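Local coordinates for probable glutamine synthetase (PDB 4HPP), which belongs to the glutamine synthetase family, pairing an N-terminal domain with a catalytic domain, and binds magnesium and glutamic acid in a six-chain assembly, at residues Arg143-Ala146 against Ala147-Gln151; Ala223-Ala227 against Pro228-Thr232; Ala338-Pro342 against His343-Ala347; Glu407-Lys410 against Pro411-Asp414. All coordinates share one frame; numbering follows the deposited sequence.

Interaction 1 (Arg143-Ala146 against Ala147-Gln151)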
loop_
_atom_site.group_PDB
_atom_site.type_symbol
_atom_site.label_atom_id
_atom_site.label_comp_id
_atom_site.label_asym_id
_atom_site.label_seq_id
_atom_site.Cartn_x
_atom_site.Cartn_y
_atom_site.Cartn_z
ATOM N N ARG A 143 -10.921 -0.775 22.296
ATOM C CA ARG A 143 -12.166 -0.323 22.928
ATOM C C ARG A 143 -11.926 1.064 23.630
ATOM O O ARG A 143 -10.780 1.363 24.009
ATOM C CB ARG A 143 -12.693 -1.366 23.939
ATOM C CG ARG A 143 -13.313 -2.620 23.315
ATOM C CD ARG A 143 -12.295 -3.762 23.263
ATOM N NE ARG A 143 -12.480 -4.697 22.143
ATOM C CZ ARG A 143 -11.552 -5.553 21.694
ATOM N NH1 ARG A 143 -10.348 -5.623 22.254
ATOM N NH2 ARG A 143 -11.826 -6.346 20.668
ATOM N N PRO A 144 -12.986 1.928 23.764
ATOM C CA PRO A 144 -12.845 3.236 24.453
ATOM C C PRO A 144 -12.385 3.044 25.876
ATOM O O PRO A 144 -12.735 2.038 26.492
ATOM C CB PRO A 144 -14.260 3.814 24.459
ATOM C CG PRO A 144 -15.142 2.792 23.783
ATOM C CD PRO A 144 -14.316 1.762 23.136
ATOM N N ALA A 145 -11.581 3.958 26.396
ATOM C CA ALA A 145 -11.169 3.791 27.781
ATOM C C ALA A 145 -12.198 4.417 28.741
ATOM O O ALA A 145 -13.219 5.041 28.321
ATOM C CB ALA A 145 -9.789 4.372 28.018
ATOM N N ALA A 146 -11.872 4.299 30.028
ATOM C CA ALA A 146 -12.688 4.799 31.067
ATOM C C ALA A 146 -13.126 6.274 30.872
ATOM O O ALA A 146 -12.320 7.150 30.450
ATOM C CB ALA A 146 -11.955 4.614 32.398
ATOM N N ALA A 147 -14.360 6.551 31.303
ATOM C CA ALA A 147 -14.902 7.880 31.365
ATOM C C ALA A 147 -13.927 8.881 32.030
ATOM O O ALA A 147 -13.338 8.591 33.059
ATOM C CB ALA A 147 -16.193 7.853 32.128
ATOM N N PHE A 148 -13.773 10.054 31.423
ATOM C CA PHE A 148 -13.061 11.187 32.030
ATOM C C PHE A 148 -11.517 10.988 32.072
ATOM O O PHE A 148 -10.834 11.777 32.692
ATOM C CB PHE A 148 -13.588 11.449 33.468
ATOM C CG PHE A 148 -15.082 11.755 33.585
ATOM C CD1 PHE A 148 -15.789 11.348 34.714
ATOM C CD2 PHE A 148 -15.768 12.476 32.631
ATOM C CE1 PHE A 148 -17.152 11.622 34.860
ATOM C CE2 PHE A 148 -17.127 12.730 32.763
ATOM C CZ PHE A 148 -17.828 12.307 33.871
ATOM N N SER A 149 -11.003 9.908 31.464
ATOM C CA SER A 149 -9.685 9.388 31.762
ATOM C C SER A 149 -8.621 9.910 30.812
ATOM O O SER A 149 -8.927 10.240 29.642
ATOM C CB SER A 149 -9.677 7.829 31.860
ATOM O OG SER A 149 -9.927 7.203 30.615
ATOM N N LEU A 150 -7.381 10.002 31.322
ATOM C CA LEU A 150 -6.233 10.520 30.527
ATOM C C LEU A 150 -6.134 9.659 29.273
ATOM O O LEU A 150 -5.922 10.167 28.171
ATOM C CB LEU A 150 -4.867 10.505 31.304
ATOM C CG LEU A 150 -3.650 11.185 30.628
ATOM C CD1 LEU A 150 -3.983 12.583 30.113
ATOM C CD2 LEU A 150 -2.456 11.293 31.555
ATOM N N GLN A 151 -6.360 8.361 29.425
ATOM C CA GLN A 151 -6.255 7.506 28.273
ATOM C C GLN A 151 -7.252 7.856 27.223
ATOM O O GLN A 151 -6.918 7.777 26.007
ATOM C CB GLN A 151 -6.289 6.038 28.651
ATOM C CG GLN A 151 -4.953 5.517 29.168
ATOM C CD GLN A 151 -4.981 4.013 29.096
ATOM O OE1 GLN A 151 -5.699 3.403 29.848
ATOM N NE2 GLN A 151 -4.236 3.416 28.167
#

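Interaction 2 (Ala223-Ala227 against Pro228-Thr232). With GLU (glutamic acid), chain D.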
loop_
_atom_site.group_PDB
_atom_site.type_symbol
_atom_site.label_atom_id
_atom_site.label_comp_id
_atom_site.label_asym_id
_atom_site.label_seq_id
_atom_site.Cartn_x
_atom_site.Cartn_y
_atom_site.Cartn_z
ATOM N N ALA A 223 -25.876 14.627 18.206
ATOM C CA ALA A 223 -27.311 14.328 18.445
ATOM C C ALA A 223 -27.514 14.191 19.940
ATOM O O ALA A 223 -26.589 13.748 20.642
ATOM C CB ALA A 223 -27.720 13.036 17.762
ATOM N N PRO A 224 -28.709 14.577 20.441
ATOM C CA PRO A 224 -28.922 14.395 21.879
ATOM C C PRO A 224 -28.597 12.965 22.338
ATOM O O PRO A 224 -27.976 12.819 23.397
ATOM C CB PRO A 224 -30.421 14.745 22.105
ATOM C CG PRO A 224 -30.879 15.438 20.873
ATOM C CD PRO A 224 -29.862 15.209 19.770
ATOM N N LEU A 225 -29.006 11.937 21.577
ATOM C CA LEU A 225 -28.618 10.561 21.923
ATOM C C LEU A 225 -27.809 9.912 20.794
ATOM O O LEU A 225 -28.352 9.578 19.713
ATOM C CB LEU A 225 -29.830 9.703 22.341
ATOM C CG LEU A 225 -29.429 8.316 22.871
ATOM C CD1 LEU A 225 -28.783 8.378 24.262
ATOM C CD2 LEU A 225 -30.612 7.355 22.880
ATOM N N PRO A 226 -26.497 9.769 21.016
ATOM C CA PRO A 226 -25.568 9.332 19.948
ATOM C C PRO A 226 -25.869 7.916 19.397
ATOM O O PRO A 226 -25.657 7.637 18.208
ATOM C CB PRO A 226 -24.207 9.319 20.633
ATOM C CG PRO A 226 -24.462 9.458 22.096
ATOM C CD PRO A 226 -25.808 10.128 22.267
ATOM N N ALA A 227 -26.309 7.024 20.267
ATOM C CA ALA A 227 -26.690 5.655 19.890
ATOM C C ALA A 227 -27.488 5.010 21.025
ATOM O O ALA A 227 -27.382 5.401 22.191
ATOM C CB ALA A 227 -25.472 4.810 19.547
ATOM N N PRO A 228 -28.299 4.008 20.695
ATOM C CA PRO A 228 -29.157 3.509 21.780
ATOM C C PRO A 228 -28.416 3.115 23.090
ATOM O O PRO A 228 -27.377 2.440 23.035
ATOM C CB PRO A 228 -29.843 2.309 21.115
ATOM C CG PRO A 228 -29.976 2.739 19.692
ATOM C CD PRO A 228 -28.589 3.306 19.423
ATOM N N GLY A 229 -28.945 3.570 24.234
ATOM C CA GLY A 229 -28.365 3.296 25.559
ATOM C C GLY A 229 -26.992 3.917 25.798
ATOM O O GLY A 229 -26.191 3.405 26.586
ATOM N N ALA A 230 -26.719 5.024 25.114
ATOM C CA ALA A 230 -25.498 5.739 25.283
ATOM C C ALA A 230 -25.779 6.864 26.244
ATOM O O ALA A 230 -26.914 7.322 26.349
ATOM C CB ALA A 230 -25.048 6.281 23.936
ATOM N N VAL A 231 -24.744 7.317 26.943
ATOM C CA VAL A 231 -24.737 8.653 27.548
ATOM C C VAL A 231 -25.094 9.733 26.515
ATOM O O VAL A 231 -24.632 9.690 25.368
ATOM C CB VAL A 231 -23.362 8.972 28.159
ATOM C CG1 VAL A 231 -23.420 10.260 29.006
ATOM C CG2 VAL A 231 -22.885 7.757 28.992
ATOM N N THR A 232 -25.941 10.664 26.935
ATOM C CA THR A 232 -26.555 11.656 26.083
ATOM C C THR A 232 -25.583 12.859 25.920
ATOM O O THR A 232 -24.716 13.062 26.765
ATOM C CB THR A 232 -27.902 12.149 26.695
ATOM O OG1 THR A 232 -27.762 12.377 28.104
ATOM C CG2 THR A 232 -28.979 11.137 26.559
HETATM N N GLU D . -24.209 14.613 29.152
HETATM C CA GLU D . -25.124 15.394 30.079
HETATM C C GLU D . -26.318 16.111 29.407
HETATM O O GLU D . -27.000 15.559 28.551
HETATM C CB GLU D . -24.318 16.410 30.877
HETATM C CG GLU D . -23.412 15.784 31.902
HETATM C CD GLU D . -22.484 16.782 32.511
HETATM O OE1 GLU D . -22.644 17.027 33.717
HETATM O OE2 GLU D . -21.615 17.328 31.788
HETATM O OXT GLU D . -26.634 17.273 29.686
#

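Interaction 3 (Ala338-Pro342 against His343-Ala347)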
loop_
_atom_site.group_PDB
_atom_site.type_symbol
_atom_site.label_atom_id
_atom_site.label_comp_id
_atom_site.label_asym_id
_atom_site.label_seq_id
_atom_site.Cartn_x
_atom_site.Cartn_y
_atom_site.Cartn_z
ATOM N N ALA A 338 -27.794 19.947 20.954
ATOM C CA ALA A 338 -27.229 20.579 19.732
ATOM C C ALA A 338 -28.127 20.539 18.484
ATOM O O ALA A 338 -27.729 21.038 17.416
ATOM C CB ALA A 338 -25.877 20.010 19.427
ATOM N N THR A 339 -29.323 19.937 18.592
ATOM C CA THR A 339 -30.281 19.962 17.490
ATOM C C THR A 339 -30.947 21.335 17.433
ATOM O O THR A 339 -31.673 21.648 16.486
ATOM C CB THR A 339 -31.388 18.876 17.605
ATOM O OG1 THR A 339 -32.160 19.120 18.774
ATOM C CG2 THR A 339 -30.793 17.516 17.697
ATOM N N THR A 340 -30.686 22.172 18.428
ATOM C CA THR A 340 -31.197 23.568 18.370
ATOM C C THR A 340 -30.538 24.484 17.365
ATOM O O THR A 340 -29.519 24.156 16.800
ATOM C CB THR A 340 -31.001 24.307 19.695
ATOM O OG1 THR A 340 -29.602 24.306 20.021
ATOM C CG2 THR A 340 -31.831 23.623 20.746
ATOM N N CYS A 341 -31.168 25.634 17.144
ATOM C CA CYS A 341 -30.547 26.772 16.487
ATOM C C CYS A 341 -29.991 27.760 17.561
ATOM O O CYS A 341 -30.728 28.520 18.155
ATOM C CB CYS A 341 -31.532 27.418 15.497
ATOM S SG CYS A 341 -31.091 29.128 15.081
ATOM N N PRO A 342 -28.681 27.739 17.838
ATOM C CA PRO A 342 -28.144 28.594 18.956
ATOM C C PRO A 342 -28.857 29.951 19.199
ATOM O O PRO A 342 -29.201 30.280 20.342
ATOM C CB PRO A 342 -26.688 28.809 18.547
ATOM C CG PRO A 342 -26.339 27.590 17.752
ATOM C CD PRO A 342 -27.608 26.928 17.217
ATOM N N HIS A 343 -29.085 30.722 18.145
ATOM C CA HIS A 343 -29.833 32.004 18.182
ATOM C C HIS A 343 -31.241 31.918 18.565
ATOM O O HIS A 343 -31.701 32.776 19.297
ATOM C CB HIS A 343 -29.829 32.595 16.827
ATOM C CG HIS A 343 -28.464 32.636 16.229
ATOM N ND1 HIS A 343 -28.010 31.672 15.425
ATOM C CD2 HIS A 343 -27.434 33.565 16.368
ATOM C CE1 HIS A 343 -26.729 31.965 15.062
ATOM N NE2 HIS A 343 -26.394 33.128 15.633
ATOM N N LEU A 344 -31.969 30.911 18.053
ATOM C CA LEU A 344 -33.362 30.750 18.436
ATOM C C LEU A 344 -33.466 30.286 19.889
ATOM O O LEU A 344 -34.239 30.816 20.686
ATOM C CB LEU A 344 -34.100 29.827 17.456
ATOM C CG LEU A 344 -35.560 29.498 17.806
ATOM C CD1 LEU A 344 -36.373 30.779 17.704
ATOM C CD2 LEU A 344 -36.138 28.396 16.937
ATOM N N ALA A 345 -32.626 29.333 20.252
ATOM C CA ALA A 345 -32.621 28.814 21.596
ATOM C C ALA A 345 -32.282 29.897 22.593
ATOM O O ALA A 345 -33.037 30.068 23.544
ATOM C CB ALA A 345 -31.677 27.636 21.709
ATOM N N MET A 346 -31.174 30.636 22.400
ATOM C CA MET A 346 -30.775 31.664 23.379
ATOM C C MET A 346 -31.849 32.770 23.445
ATOM O O MET A 346 -32.301 33.113 24.533
ATOM C CB MET A 346 -29.392 32.202 23.068
ATOM C CG MET A 346 -28.965 33.507 23.771
ATOM S SD MET A 346 -27.236 33.741 23.364
ATOM C CE MET A 346 -26.865 35.370 24.081
ATOM N N ALA A 347 -32.289 33.285 22.292
ATOM C CA ALA A 347 -33.446 34.207 22.202
ATOM C C ALA A 347 -34.636 33.755 23.023
ATOM O O ALA A 347 -35.187 34.533 23.783
ATOM C CB ALA A 347 -33.894 34.414 20.746
#

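Interaction 4 (Glu407-Lys410 against Pro411-Asp414)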
loop_
_atom_site.group_PDB
_atom_site.type_symbol
_atom_site.label_atom_id
_atom_site.label_comp_id
_atom_site.label_asym_id
_atom_site.label_seq_id
_atom_site.Cartn_x
_atom_site.Cartn_y
_atom_site.Cartn_z
ATOM N N GLU A 407 -44.066 37.192 22.069
ATOM C CA GLU A 407 -42.793 37.929 21.878
ATOM C C GLU A 407 -42.085 37.472 20.588
ATOM O O GLU A 407 -41.135 38.117 20.089
ATOM C CB GLU A 407 -41.845 37.777 23.068
ATOM C CG GLU A 407 -42.355 38.151 24.438
ATOM C CD GLU A 407 -42.824 39.574 24.576
ATOM O OE1 GLU A 407 -42.010 40.560 24.488
ATOM O OE2 GLU A 407 -44.046 39.668 24.828
ATOM N N LEU A 408 -42.559 36.354 20.052
ATOM C CA LEU A 408 -41.972 35.810 18.838
ATOM C C LEU A 408 -42.676 36.495 17.700
ATOM O O LEU A 408 -43.885 36.698 17.785
ATOM C CB LEU A 408 -42.160 34.296 18.783
ATOM C CG LEU A 408 -41.551 33.479 19.937
ATOM C CD1 LEU A 408 -41.781 31.981 19.749
ATOM C CD2 LEU A 408 -40.064 33.778 20.131
ATOM N N PRO A 409 -41.916 36.963 16.687
ATOM C CA PRO A 409 -42.502 37.412 15.417
ATOM C C PRO A 409 -43.420 36.333 14.894
ATOM O O PRO A 409 -43.014 35.186 14.746
ATOM C CB PRO A 409 -41.288 37.538 14.495
ATOM C CG PRO A 409 -40.083 37.371 15.378
ATOM C CD PRO A 409 -40.534 37.438 16.804
ATOM N N LYS A 410 -44.650 36.694 14.591
ATOM C CA LYS A 410 -45.648 35.677 14.262
ATOM C C LYS A 410 -45.271 34.730 13.109
ATOM O O LYS A 410 -45.489 33.532 13.218
ATOM C CB LYS A 410 -47.040 36.305 14.074
ATOM C CG LYS A 410 -48.130 35.461 14.713
ATOM C CD LYS A 410 -49.322 35.275 13.790
ATOM C CE LYS A 410 -49.926 33.895 13.976
ATOM N NZ LYS A 410 -51.125 33.779 13.090
ATOM N N PRO A 411 -44.713 35.242 12.000
ATOM C CA PRO A 411 -44.337 34.303 10.904
ATOM C C PRO A 411 -43.323 33.199 11.281
ATOM O O PRO A 411 -43.358 32.080 10.729
ATOM C CB PRO A 411 -43.736 35.226 9.843
ATOM C CG PRO A 411 -44.382 36.564 10.096
ATOM C CD PRO A 411 -44.579 36.657 11.595
ATOM N N LEU A 412 -42.421 33.509 12.209
ATOM C CA LEU A 412 -41.473 32.524 12.748
ATOM C C LEU A 412 -42.219 31.365 13.440
ATOM O O LEU A 412 -41.876 30.145 13.342
ATOM C CB LEU A 412 -40.607 33.236 13.762
ATOM C CG LEU A 412 -39.450 32.533 14.420
ATOM C CD1 LEU A 412 -38.969 31.532 13.429
ATOM C CD2 LEU A 412 -38.344 33.550 14.703
ATOM N N LEU A 413 -43.232 31.771 14.182
ATOM C CA LEU A 413 -43.896 30.849 15.035
ATOM C C LEU A 413 -44.651 29.822 14.163
ATOM O O LEU A 413 -44.486 28.601 14.361
ATOM C CB LEU A 413 -44.766 31.630 16.017
ATOM C CG LEU A 413 -45.652 30.904 17.018
ATOM C CD1 LEU A 413 -44.881 29.869 17.849
ATOM C CD2 LEU A 413 -46.289 31.985 17.875
ATOM N N ASP A 414 -45.387 30.336 13.163
ATOM C CA ASP A 414 -46.154 29.543 12.179
ATOM C C ASP A 414 -45.258 28.618 11.431
ATOM O O ASP A 414 -45.571 27.400 11.292
ATOM C CB ASP A 414 -46.815 30.424 11.109
ATOM C CG ASP A 414 -47.979 31.248 11.625
ATOM O OD1 ASP A 414 -48.078 31.547 12.846
ATOM O OD2 ASP A 414 -48.800 31.624 10.768
#

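Interaction 1 (Arg143-Ala146 against Ala147-Gln151)
Ala146 O is approached twice by one residue, Ser149, with its hydroxyl and its backbone N-H. Ser149 N gives a weak bond to Ala146 O at 3.2 Å, the closing bond of a type II beta turn from Ala146 to Ser149. Ser149 OG donates to the same Ala146 O, although the modelled 2.4 Å is so short that the exact length is doubtful. Because OG lies between the serine's own N and carbonyl carbon (chi1 67°), it swings back over the turn that its N-H closes. Phe148 takes the third turn position with a positive phi of 73°, and Ala147 CB sits over one face of its ring, toward the rim. Beyond the turn Ala145 CB meets Gln151 CB at 3.9 Å, a small methyl group suiting the close pass between loop and first helical turn. A second subunit clasps the turn's outer peptide groups: its Arg22 bonds to Ala147 O and its Asp52 to Ala147 N. Ser149 stands at the N-cap position of helix 150-155, and its hydroxyl, as modelled, turns back as a donor to the preceding turn's carbonyl, so turn and helix start probably hold together.

Interaction 2 (Ala223-Ala227 against Pro228-Thr232)
The chain reverses in a type II beta turn from Ala227 to Ala230, closed by a weak bond of 3.0 Å from Ala230 N to Ala227 O. Proline suits the second position, its ring fixing phi near -53°, and Gly229 follows with the positive phi that glycine adopts easily. Behind the turn, Leu225 reaches across the loop. Its CG stands anti to the backbone N (chi1 -173°), which carries CD1 to 3.6 Å from Thr232 CG2; the same CD1 packs more loosely on Ala230 CB at 4.3 Å. Pro226 lies alongside, its CG 3.7 Å from Ala230 CB and 3.3 Å from Val231 O. Thr232 thus splits its two branches: the methyl faces Leu225, while OG1 makes a weak bond to O of the bound glutamic acid. The stronger hold is on the ligand's amine, whose N donates to Thr232 O at 2.9 Å; Arg290, Glu133 and His236 bind the ligand too. The loop joins strand 219-221 to strand 235-243. Leu225 and Pro228 rest on Cys436 of helix 432-439, whereas Pro224 and Thr232 touch Arg290 of helix 288-291.

Interaction 3 (Ala338-Pro342 against His343-Ala347)
Cys341 O accepts a nearly straight bond from Ala345 N (2.9 Å, 171° at the hydrogen), and Pro342 O accepts the next from Met346 N, also 2.9 Å. These are the opening i to i+4 bonds of helix 342-358, and Cys341 is its N-cap. The cap is made by sulfur: Leu344 N donates to Cys341 SG at 3.6 Å, a length natural for so large an acceptor, and gives a weaker, strongly bent bond to Cys341 O. The thiol can reach because SG stands anti to its own backbone N (chi1 160°), beside the carbonyl carbon and over the first turn. Pro342 follows the cap, where a proline fits well, since the first helical turn asks no N-H of it. The sulfur also meets the His343 imidazole at its edge, close to the ring plane, 4.0 Å from ND1. The far end of that ring has a hydrogen bond between His343 NE2 and Asp200 OD2, which helps to hold its rotation, while the sulfur merely packs at the edge. The whole contact is buried. Pro342 leans on Ala202, Val203 and Arg206 of helix 196-216, Leu344 on Leu111 of helix 108-121, and the extended Met346 chain runs to Val126, Ala128 and Phe130 of strand 124-137. Just before the cap, Thr340 bonds through OG1 to Asp337 O, and its CB lies 3.9 Å from Ala345 CB.

Interaction 4 (Glu407-Lys410 against Pro411-Asp414)
Lys410 and Asp414, one helical turn apart, cross obliquely, the lysine coming at the carboxylate with its last methylene instead of its ammonium. Lys410 CE is 3.2 Å from Asp414 OD1, whereas NZ lies beyond at 3.8 Å, a long salt bridge. Bends at chi2 and chi3 bring the end of the lysine chain beside the carboxylate. Asp414 meets it by placing CG anti to its own carbonyl carbon (chi1 -71°), beside its backbone N. That same N donates a straight bond to Lys410 O at 3.2 Å (171°), so backbone and side chains link the same pair of residues. The remaining side-chain contacts are apolar. Leu408 CD1 meets Leu413 CD1 end to end at 4.2 Å, and the Pro409 ring touches Leu412 with CG against CD2 at 4.3 Å. Pro409 is the N-cap of helix 410-427, its O taking weak bonds from Leu412 N and Leu413 N; Pro411 lacks an N-H, no loss in a first turn. Leu408, Pro409 and Leu412 all lean on Leu111 of helix 108-121, Leu408 also on Ile351 of helix 342-358, and Pro411 packs on Trp60 and Pro105 in loops.

In the fold
Three of the four contacts begin a helix, but their chemistry differs. Interaction 3, near the chain's centre, is wholly buried and has a sulfur cap, with an imidazole at its side; interaction 4, partly buried, adds a long lysine-aspartate ion pair near the surface to its leucines and prolines. These two lie about 15 Å apart between centres and share helix 108-121, with Leu111 serving both; Leu408 of interaction 4 also packs on Ile351 of helix 342-358, which interaction 3 begins. Interactions 1 and 2 each hold a type II turn, yet the first faces a second subunit while the second, a surface loop, has one end in the ligand pocket. Interaction 2 meets interaction 3 through Pro224 on Thr339.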